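Local atomic coordinates of uncharacterized protein (Borrelia turicatae, PDB entry 5VJ4), a protein that is of unknown function but is a putative surface lipoprotein of relapsing fever spirochetes, probably binds lipid, and is differentially regulated between tick and mammal. Residues A[93-98]-A[155-160]; A[215-220]-A[281-286]; A[222-227]-A[238-243]. All blocks are in the same frame, centred on the assembly; numbering follows the deposited sequence.

In the fold
The fold is built of helices and loops, with no strand. Its modelled part begins just before contact 1. There the first modelled loop lies against the middle of helix 145-171, closing a loop that is mostly helix. Contact 2 opens later, so the two are in series. It joins the turn 215-217 and the start of helix 218-222 to helix 263-301, with 60 residues between. Contact 3 is nested inside that loop. It brings helix 224-229 against the turn that leads into helix 243-256. Contacts 1 and 2 touch where L159 CD1 packs on the backbone of Y217 and A218. P219 and D242 join contacts 2 and 3, whose centres are 13 Å apart.

Contact 1 (A[93-98]-A[155-160]); sequences EALAYL and PTVSLL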
loop_
_atom_site.group_PDB
_atom_site.type_symbol
_atom_site.label_atom_id
_atom_site.label_comp_id
_atom_site.label_asym_id
_atom_site.label_seq_id
_atom_site.Cartn_x
_atom_site.Cartn_y
_atom_site.Cartn_z
ATOM N N GLU A 93 -21.955 3.689 28.997
ATOM C CA GLU A 93 -22.952 3.209 28.036
ATOM C C GLU A 93 -22.460 3.357 26.591
ATOM O O GLU A 93 -22.861 2.579 25.725
ATOM C CB GLU A 93 -24.304 3.914 28.224
ATOM N N ALA A 94 -21.592 4.342 26.340
ATOM C CA ALA A 94 -20.992 4.527 25.016
ATOM C C ALA A 94 -20.051 3.384 24.632
ATOM O O ALA A 94 -19.941 3.055 23.446
ATOM C CB ALA A 94 -20.277 5.860 24.912
ATOM N N LEU A 95 -19.396 2.776 25.626
ATOM C CA LEU A 95 -18.530 1.621 25.370
ATOM C C LEU A 95 -19.204 0.267 25.487
ATOM O O LEU A 95 -18.547 -0.756 25.342
ATOM C CB LEU A 95 -17.252 1.676 26.198
ATOM C CG LEU A 95 -16.094 2.347 25.438
ATOM C CD1 LEU A 95 -16.402 3.790 25.092
ATOM C CD2 LEU A 95 -14.780 2.290 26.197
ATOM N N ALA A 96 -20.517 0.279 25.713
ATOM C CA ALA A 96 -21.298 -0.939 25.907
ATOM C C ALA A 96 -21.359 -1.868 24.691
ATOM O O ALA A 96 -21.596 -3.072 24.822
ATOM C CB ALA A 96 -22.687 -0.605 26.403
ATOM N N TYR A 97 -21.113 -1.327 23.512
ATOM C CA TYR A 97 -21.129 -2.157 22.303
ATOM C C TYR A 97 -19.883 -3.052 22.181
ATOM O O TYR A 97 -19.826 -3.909 21.272
ATOM C CB TYR A 97 -21.306 -1.284 21.039
ATOM C CG TYR A 97 -20.068 -0.493 20.669
ATOM C CD1 TYR A 97 -19.719 0.667 21.387
ATOM C CD2 TYR A 97 -19.220 -0.917 19.617
ATOM C CE1 TYR A 97 -18.569 1.383 21.072
ATOM C CE2 TYR A 97 -18.061 -0.197 19.300
ATOM C CZ TYR A 97 -17.746 0.951 20.026
ATOM O OH TYR A 97 -16.617 1.671 19.729
ATOM N N LEU A 98 -18.904 -2.863 23.079
ATOM C CA LEU A 98 -17.598 -3.482 22.901
ATOM C C LEU A 98 -17.458 -4.971 23.248
ATOM O O LEU A 98 -16.942 -5.756 22.432
ATOM C CB LEU A 98 -16.502 -2.635 23.537
ATOM C CG LEU A 98 -16.033 -1.520 22.603
ATOM C CD1 LEU A 98 -14.877 -0.734 23.196
ATOM C CD2 LEU A 98 -15.629 -2.076 21.256
ATOM N N PRO A 155 -7.924 9.570 25.678
ATOM C CA PRO A 155 -8.039 9.681 24.205
ATOM C C PRO A 155 -8.643 8.451 23.560
ATOM O O PRO A 155 -9.543 8.586 22.715
ATOM C CB PRO A 155 -6.598 9.858 23.736
ATOM C CG PRO A 155 -5.905 10.426 24.920
ATOM C CD PRO A 155 -6.521 9.715 26.094
ATOM N N THR A 156 -8.199 7.265 23.979
ATOM C CA THR A 156 -8.727 6.045 23.378
ATOM C C THR A 156 -10.215 5.924 23.630
ATOM O O THR A 156 -10.994 5.562 22.724
ATOM C CB THR A 156 -7.976 4.804 23.846
ATOM O OG1 THR A 156 -6.600 4.932 23.462
ATOM C CG2 THR A 156 -8.518 3.591 23.168
ATOM N N VAL A 157 -10.620 6.248 24.855
ATOM C CA VAL A 157 -12.009 6.036 25.248
ATOM C C VAL A 157 -12.908 6.978 24.473
ATOM O O VAL A 157 -13.967 6.565 23.981
ATOM C CB VAL A 157 -12.216 6.127 26.770
ATOM C CG1 VAL A 157 -13.696 6.059 27.102
ATOM C CG2 VAL A 157 -11.497 4.969 27.467
ATOM N N SER A 158 -12.464 8.226 24.336
ATOM C CA SER A 158 -13.149 9.181 23.474
ATOM C C SER A 158 -13.280 8.611 22.038
ATOM O O SER A 158 -14.385 8.540 21.451
ATOM C CB SER A 158 -12.425 10.527 23.506
ATOM O OG SER A 158 -12.546 11.153 22.248
ATOM N N LEU A 159 -12.158 8.162 21.491
ATOM C CA LEU A 159 -12.197 7.525 20.188
ATOM C C LEU A 159 -13.225 6.392 20.092
ATOM O O LEU A 159 -13.933 6.273 19.087
ATOM C CB LEU A 159 -10.820 7.008 19.791
ATOM C CG LEU A 159 -10.765 6.438 18.377
ATOM C CD1 LEU A 159 -11.297 7.468 17.372
ATOM C CD2 LEU A 159 -9.344 6.046 18.055
ATOM N N LEU A 160 -13.314 5.567 21.128
ATOM C CA LEU A 160 -14.211 4.434 21.056
ATOM C C LEU A 160 -15.658 4.875 21.123
ATOM O O LEU A 160 -16.512 4.261 20.457
ATOM C CB LEU A 160 -13.869 3.426 22.121
ATOM C CG LEU A 160 -12.501 2.798 21.909
ATOM C CD1 LEU A 160 -12.062 1.991 23.117
ATOM C CD2 LEU A 160 -12.574 1.906 20.689
#
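L160 turns its CG anti to its own carbonyl carbon (chi1 -65°), which carries CD1 toward L95 and L98; its CB already faces L95. Y97 holds its ring between its backbone N and carbonyl carbon (chi1 73°) and reaches L160 with its hydroxyl. The contact lays the first modelled loop, ahead of helix 105-114, on the middle of helix 145-171 in this all-helical fold. The loop is folded by two type I beta turns, E93 to A96 and L95 to L98. They bring L95, Y97 and L98 to bear on the same helix. L95 does most of the apolar work from the loop. Its side chain crosses those of V157 and L160 at about a right angle. CD1 of L95 rests 3.9 Å from CB of L160, and CD2 of L95 meets CG1 of V157 at 4.0 Å. V157 and L160 are one helical turn apart, so the leucine fork spans the two. L98 adds another apolar touch through its CD1, 3.9 Å from CD1 of L160. L160 thus packs against both leucines of the loop.

Helix 118-128 borders the same site. L95 touches S119, L98 touches K122, and V157 touches A123. K122 NZ also donates to the carbonyl of L95. P155 and L159 pack on helix 207-214, and T156 touches both helices. The side chain of Y97 also touches K163 and L167, further along helix 145-171. CG of L98 lies 3.9 Å above one face of the Y97 ring, toward its rim. The carbonyl of L160 comes to the ring edge, near its plane. The hydroxyl OH of Y97 donates to this O of L160 at 2.7 Å, tilted 23° from the carbonyl plane.

Contact 2 (A[215-220]-A[281-286]); sequences VYYAPR and MIDIYR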
loop_
_atom_site.group_PDB
_atom_site.type_symbol
_atom_site.label_atom_id
_atom_site.label_comp_id
_atom_site.label_asym_id
_atom_site.label_seq_id
_atom_site.Cartn_x
_atom_site.Cartn_y
_atom_site.Cartn_z
ATOM N N VAL A 215 -6.374 10.674 17.997
ATOM C CA VAL A 215 -7.611 11.431 17.796
ATOM C C VAL A 215 -7.814 11.878 16.350
ATOM O O VAL A 215 -8.902 12.314 16.007
ATOM C CB VAL A 215 -7.783 12.634 18.740
ATOM C CG1 VAL A 215 -8.066 12.170 20.172
ATOM C CG2 VAL A 215 -6.594 13.564 18.636
ATOM N N TYR A 216 -6.780 11.763 15.519
ATOM C CA TYR A 216 -6.921 11.975 14.093
ATOM C C TYR A 216 -8.084 11.170 13.503
ATOM O O TYR A 216 -8.596 11.518 12.426
ATOM C CB TYR A 216 -5.639 11.614 13.323
ATOM C CG TYR A 216 -4.412 12.474 13.585
ATOM C CD1 TYR A 216 -4.520 13.808 13.995
ATOM C CD2 TYR A 216 -3.131 11.963 13.375
ATOM C CE1 TYR A 216 -3.391 14.589 14.196
ATOM C CE2 TYR A 216 -1.991 12.738 13.592
ATOM C CZ TYR A 216 -2.128 14.038 14.013
ATOM O OH TYR A 216 -1.017 14.792 14.241
ATOM N N TYR A 217 -8.493 10.106 14.199
ATOM C CA TYR A 217 -9.419 9.136 13.614
ATOM C C TYR A 217 -10.871 9.429 13.968
ATOM O O TYR A 217 -11.774 8.936 13.305
ATOM C CB TYR A 217 -8.982 7.674 13.923
ATOM C CG TYR A 217 -7.832 7.228 13.022
ATOM C CD1 TYR A 217 -6.510 7.450 13.394
ATOM C CD2 TYR A 217 -8.068 6.635 11.769
ATOM C CE1 TYR A 217 -5.451 7.088 12.557
ATOM C CE2 TYR A 217 -7.012 6.282 10.915
ATOM C CZ TYR A 217 -5.704 6.512 11.313
ATOM O OH TYR A 217 -4.642 6.160 10.494
ATOM N N ALA A 218 -11.095 10.238 15.003
ATOM C CA ALA A 218 -12.452 10.572 15.429
ATOM C C ALA A 218 -13.280 11.214 14.294
ATOM O O ALA A 218 -14.343 10.665 13.943
ATOM C CB ALA A 218 -12.426 11.422 16.665
ATOM N N PRO A 219 -12.774 12.319 13.665
ATOM C CA PRO A 219 -13.426 12.841 12.482
ATOM C C PRO A 219 -13.726 11.773 11.436
ATOM O O PRO A 219 -14.799 11.813 10.807
ATOM C CB PRO A 219 -12.370 13.764 11.902
ATOM C CG PRO A 219 -11.641 14.271 13.072
ATOM C CD PRO A 219 -11.535 13.073 13.936
ATOM N N ARG A 220 -12.783 10.839 11.259
ATOM C CA ARG A 220 -12.863 9.888 10.180
ATOM C C ARG A 220 -14.021 8.921 10.389
ATOM O O ARG A 220 -14.676 8.522 9.418
ATOM C CB ARG A 220 -11.519 9.195 9.939
ATOM C CG ARG A 220 -10.376 10.180 9.702
ATOM C CD ARG A 220 -9.008 9.496 9.619
ATOM N NE ARG A 220 -7.974 10.406 9.160
ATOM C CZ ARG A 220 -6.711 10.404 9.579
ATOM N NH1 ARG A 220 -6.305 9.541 10.487
ATOM N NH2 ARG A 220 -5.839 11.299 9.108
HETATM N N MSE A 281 -0.501 8.458 5.372
HETATM C CA MSE A 281 0.461 9.458 4.930
HETATM C C MSE A 281 0.124 10.782 5.541
HETATM O O MSE A 281 1.005 11.573 5.771
HETATM C CB MSE A 281 0.388 9.563 3.438
HETATM C CG MSE A 281 1.246 10.719 2.971
HETATM SE SE MSE A 281 0.755 11.180 1.102
HETATM C CE MSE A 281 -0.844 12.288 1.277
ATOM N N ILE A 282 -1.147 11.014 5.834
ATOM C CA ILE A 282 -1.589 12.280 6.431
ATOM C C ILE A 282 -1.139 12.405 7.892
ATOM O O ILE A 282 -0.621 13.466 8.289
ATOM C CB ILE A 282 -3.134 12.465 6.339
ATOM C CG1 ILE A 282 -3.584 12.509 4.879
ATOM C CG2 ILE A 282 -3.600 13.726 7.060
ATOM C CD1 ILE A 282 -5.053 12.805 4.694
ATOM N N ASP A 283 -1.364 11.343 8.682
ATOM C CA ASP A 283 -0.910 11.292 10.068
ATOM C C ASP A 283 0.605 11.519 10.092
ATOM O O ASP A 283 1.098 12.386 10.835
ATOM C CB ASP A 283 -1.234 9.943 10.731
ATOM C CG ASP A 283 -2.728 9.593 10.728
ATOM O OD1 ASP A 283 -3.603 10.512 10.659
ATOM O OD2 ASP A 283 -3.007 8.361 10.821
ATOM N N ILE A 284 1.344 10.785 9.253
ATOM C CA ILE A 284 2.788 10.885 9.311
ATOM C C ILE A 284 3.217 12.319 9.031
ATOM O O ILE A 284 3.999 12.879 9.782
ATOM C CB ILE A 284 3.438 9.928 8.327
ATOM C CG1 ILE A 284 3.373 8.507 8.878
ATOM C CG2 ILE A 284 4.867 10.356 8.049
ATOM C CD1 ILE A 284 3.220 7.417 7.825
ATOM N N TYR A 285 2.666 12.899 7.963
ATOM C CA TYR A 285 2.998 14.242 7.568
ATOM C C TYR A 285 2.762 15.214 8.717
ATOM O O TYR A 285 3.563 16.110 8.963
ATOM C CB TYR A 285 2.156 14.671 6.379
ATOM C CG TYR A 285 2.369 16.121 6.015
ATOM C CD1 TYR A 285 3.511 16.522 5.323
ATOM C CD2 TYR A 285 1.448 17.095 6.401
ATOM C CE1 TYR A 285 3.728 17.849 5.008
ATOM C CE2 TYR A 285 1.655 18.421 6.113
ATOM C CZ TYR A 285 2.793 18.788 5.409
ATOM O OH TYR A 285 2.988 20.101 5.092
ATOM N N ARG A 286 1.649 15.041 9.403
ATOM C CA ARG A 286 1.291 15.936 10.481
ATOM C C ARG A 286 2.282 15.893 11.614
ATOM O O ARG A 286 2.560 16.929 12.211
ATOM C CB ARG A 286 -0.077 15.610 11.029
ATOM C CG ARG A 286 -1.193 15.950 10.100
ATOM C CD ARG A 286 -2.494 15.631 10.775
ATOM N NE ARG A 286 -3.597 15.980 9.912
ATOM C CZ ARG A 286 -4.787 15.395 9.923
ATOM N NH1 ARG A 286 -5.042 14.370 10.732
ATOM N NH2 ARG A 286 -5.716 15.806 9.069
#
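Y216 lays its ring under the side chain of R286. CD of R286 sits 3.9 Å from the ring centroid of Y216, a CH-pi contact over the face. The guanidinium adds a cation-pi contact, with CZ of R286 4.7 Å from the same centroid. Its plane is turned 63° from the ring, not stacked flat. NH1 of R286 lies over the same face, toward the rim. D283 pairs with R220 in a salt bridge. R220, extended from CG to NE (chi2 173°), sends NH1 and NH2 end-on to OD1 of D283, at 2.9 and 2.8 Å. Both bonds lie in the guanidinium plane. NH1 meets the syn lone pair; NH2 comes 32° out of the carboxylate plane. OH of Y217 makes a weak hydrogen bond to OD2 of D283 at 2.8 Å. NH1 of R220 lies over the centre of the Y217 ring. This polar network is buried near the centre of the helical fold, between the start of helix 218-222 and helix 263-301. The two guanidiniums are almost parallel. D245 of helix 243-256 probably offsets their charges: its OD2 gives R220 NE a second acid, and its OD1 pairs with NH2 of R286.

Contact 3 (A[222-227]-A[238-243]); sequences RKFKEI and YGWLDA. With SO4 (sulfate ion), chain E.
K223 and D242 bring their CA atoms to 6.5 Å, and I227 and G239 to 7.5 Å, as helix 224-229 and its lead-in run beside the turn 238-242. K223 sends its chain to this turn with CG anti to the backbone N (chi1 -165°), then bends at chi2 and chi4. NZ of K223 donates to the O of G239 at 3.0 Å, from 45° out of the carbonyl plane and so off its lone pairs. The chain of K223 also passes the carbonyl of L241. Deeper in, CD1 of I227 meets CE3 of W240 at 3.8 Å, the two side chains crossing at about a right angle. CE1 of F224 comes to the edge of the same indole, 4.2 Å from its CZ3. The indole NE1 is hydrogen-bonded to the O of M234.

D242 is the N-cap of helix 243-256, with OD2 hydrogen-bonded to N of D244 and OD1 to N of D245. At this helix start a sulfate, probably from the crystallisation liquor, accepts on O4 from N of A243 at 3.2 Å. R246 also binds it. F224 and W240 both pack on L182 of helix 176-201; W240 also touches V275 of helix 263-301.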
loop_
_atom_site.group_PDB
_atom_site.type_symbol
_atom_site.label_atom_id
_atom_site.label_comp_id
_atom_site.label_asym_id
_atom_site.label_seq_id
_atom_site.Cartn_x
_atom_site.Cartn_y
_atom_site.Cartn_z
ATOM N N ARG A 222 -16.714 9.754 12.581
ATOM C CA ARG A 222 -17.859 10.662 12.556
ATOM C C ARG A 222 -18.422 10.890 11.162
ATOM O O ARG A 222 -19.645 10.957 10.986
ATOM C CB ARG A 222 -17.506 12.001 13.162
ATOM C CG ARG A 222 -18.071 12.184 14.542
ATOM C CD ARG A 222 -17.965 13.644 14.887
ATOM N NE ARG A 222 -16.611 14.010 15.293
ATOM C CZ ARG A 222 -16.093 13.790 16.500
ATOM N NH1 ARG A 222 -16.810 13.169 17.466
ATOM N NH2 ARG A 222 -14.847 14.208 16.734
ATOM N N LYS A 223 -17.518 10.942 10.184
ATOM C CA LYS A 223 -17.837 11.240 8.801
ATOM C C LYS A 223 -18.881 10.277 8.206
ATOM O O LYS A 223 -19.562 10.613 7.240
ATOM C CB LYS A 223 -16.537 11.281 7.972
ATOM C CG LYS A 223 -16.617 11.922 6.589
ATOM C CD LYS A 223 -16.945 13.409 6.672
ATOM C CE LYS A 223 -16.522 14.177 5.431
ATOM N NZ LYS A 223 -16.962 13.603 4.144
ATOM N N PHE A 224 -19.051 9.108 8.810
ATOM C CA PHE A 224 -20.004 8.135 8.279
ATOM C C PHE A 224 -21.414 8.694 8.216
ATOM O O PHE A 224 -22.099 8.555 7.194
ATOM C CB PHE A 224 -19.973 6.846 9.100
ATOM C CG PHE A 224 -18.741 6.030 8.893
ATOM C CD1 PHE A 224 -17.569 6.600 8.381
ATOM C CD2 PHE A 224 -18.730 4.693 9.241
ATOM C CE1 PHE A 224 -16.422 5.849 8.203
ATOM C CE2 PHE A 224 -17.581 3.938 9.075
ATOM C CZ PHE A 224 -16.429 4.522 8.566
ATOM N N LYS A 225 -21.810 9.322 9.321
ATOM C CA LYS A 225 -23.076 10.017 9.496
ATOM C C LYS A 225 -23.406 10.836 8.237
ATOM O O LYS A 225 -24.534 10.756 7.729
ATOM C CB LYS A 225 -22.953 10.898 10.746
ATOM C CG LYS A 225 -24.217 11.541 11.315
ATOM C CD LYS A 225 -23.895 12.593 12.387
ATOM C CE LYS A 225 -22.671 13.446 12.015
ATOM N NZ LYS A 225 -22.242 14.414 13.064
ATOM N N GLU A 226 -22.415 11.559 7.708
ATOM C CA GLU A 226 -22.607 12.320 6.484
ATOM C C GLU A 226 -22.563 11.434 5.263
ATOM O O GLU A 226 -23.319 11.622 4.329
ATOM C CB GLU A 226 -21.558 13.419 6.362
ATOM C CG GLU A 226 -21.672 14.463 7.461
ATOM C CD GLU A 226 -22.826 15.441 7.237
ATOM O OE1 GLU A 226 -23.802 15.425 8.026
ATOM O OE2 GLU A 226 -22.752 16.230 6.268
ATOM N N ILE A 227 -21.677 10.455 5.277
ATOM C CA ILE A 227 -21.469 9.644 4.101
ATOM C C ILE A 227 -22.713 8.868 3.687
ATOM O O ILE A 227 -23.016 8.750 2.486
ATOM C CB ILE A 227 -20.266 8.728 4.281
ATOM C CG1 ILE A 227 -18.996 9.569 4.214
ATOM C CG2 ILE A 227 -20.174 7.742 3.152
ATOM C CD1 ILE A 227 -17.726 8.804 4.504
ATOM N N TYR A 238 -11.513 11.666 -1.467
ATOM C CA TYR A 238 -11.860 12.896 -0.709
ATOM C C TYR A 238 -13.219 12.775 -0.018
ATOM O O TYR A 238 -13.527 13.553 0.871
ATOM C CB TYR A 238 -11.871 14.148 -1.591
ATOM C CG TYR A 238 -10.538 14.664 -2.098
ATOM C CD1 TYR A 238 -9.806 13.974 -3.084
ATOM C CD2 TYR A 238 -10.015 15.854 -1.616
ATOM C CE1 TYR A 238 -8.574 14.464 -3.546
ATOM C CE2 TYR A 238 -8.789 16.356 -2.077
ATOM C CZ TYR A 238 -8.085 15.674 -3.040
ATOM O OH TYR A 238 -6.884 16.202 -3.481
ATOM N N GLY A 239 -14.031 11.797 -0.424
ATOM C CA GLY A 239 -15.355 11.621 0.160
ATOM C C GLY A 239 -15.264 11.143 1.580
ATOM O O GLY A 239 -16.183 11.349 2.359
ATOM N N TRP A 240 -14.144 10.507 1.909
ATOM C CA TRP A 240 -13.916 9.938 3.235
ATOM C C TRP A 240 -13.174 10.839 4.196
ATOM O O TRP A 240 -13.221 10.621 5.410
ATOM C CB TRP A 240 -13.113 8.685 3.074
ATOM C CG TRP A 240 -13.759 7.667 2.258
ATOM C CD1 TRP A 240 -13.665 7.526 0.910
ATOM C CD2 TRP A 240 -14.563 6.579 2.730
ATOM N NE1 TRP A 240 -14.368 6.407 0.498
ATOM C CE2 TRP A 240 -14.929 5.811 1.600
ATOM C CE3 TRP A 240 -15.003 6.171 4.001
ATOM C CZ2 TRP A 240 -15.726 4.668 1.703
ATOM C CZ3 TRP A 240 -15.794 5.026 4.105
ATOM C CH2 TRP A 240 -16.149 4.289 2.962
ATOM N N LEU A 241 -12.462 11.820 3.644
ATOM C CA LEU A 241 -11.720 12.828 4.413
ATOM C C LEU A 241 -12.646 13.827 5.061
ATOM O O LEU A 241 -13.603 14.279 4.433
ATOM C CB LEU A 241 -10.750 13.590 3.502
ATOM C CG LEU A 241 -9.836 12.698 2.631
ATOM C CD1 LEU A 241 -8.824 13.478 1.826
ATOM C CD2 LEU A 241 -9.089 11.690 3.465
ATOM N N ASP A 242 -12.365 14.162 6.320
ATOM C CA ASP A 242 -13.027 15.290 6.981
ATOM C C ASP A 242 -12.307 16.609 6.630
ATOM O O ASP A 242 -11.304 16.615 5.906
ATOM C CB ASP A 242 -13.025 15.088 8.492
ATOM C CG ASP A 242 -11.751 15.578 9.136
ATOM O OD1 ASP A 242 -10.680 15.077 8.719
ATOM O OD2 ASP A 242 -11.828 16.484 10.020
ATOM N N ALA A 243 -12.782 17.714 7.192
ATOM C CA ALA A 243 -12.187 19.007 6.909
ATOM C C ALA A 243 -10.689 19.051 7.209
ATOM O O ALA A 243 -9.894 19.529 6.384
ATOM C CB ALA A 243 -12.934 20.092 7.647
HETATM S S SO4 E . -16.696 17.434 7.368
HETATM O O1 SO4 E . -16.957 18.881 7.564
HETATM O O2 SO4 E . -16.119 17.236 6.026
HETATM O O3 SO4 E . -17.925 16.604 7.502
HETATM O O4 SO4 E . -15.680 16.998 8.344
#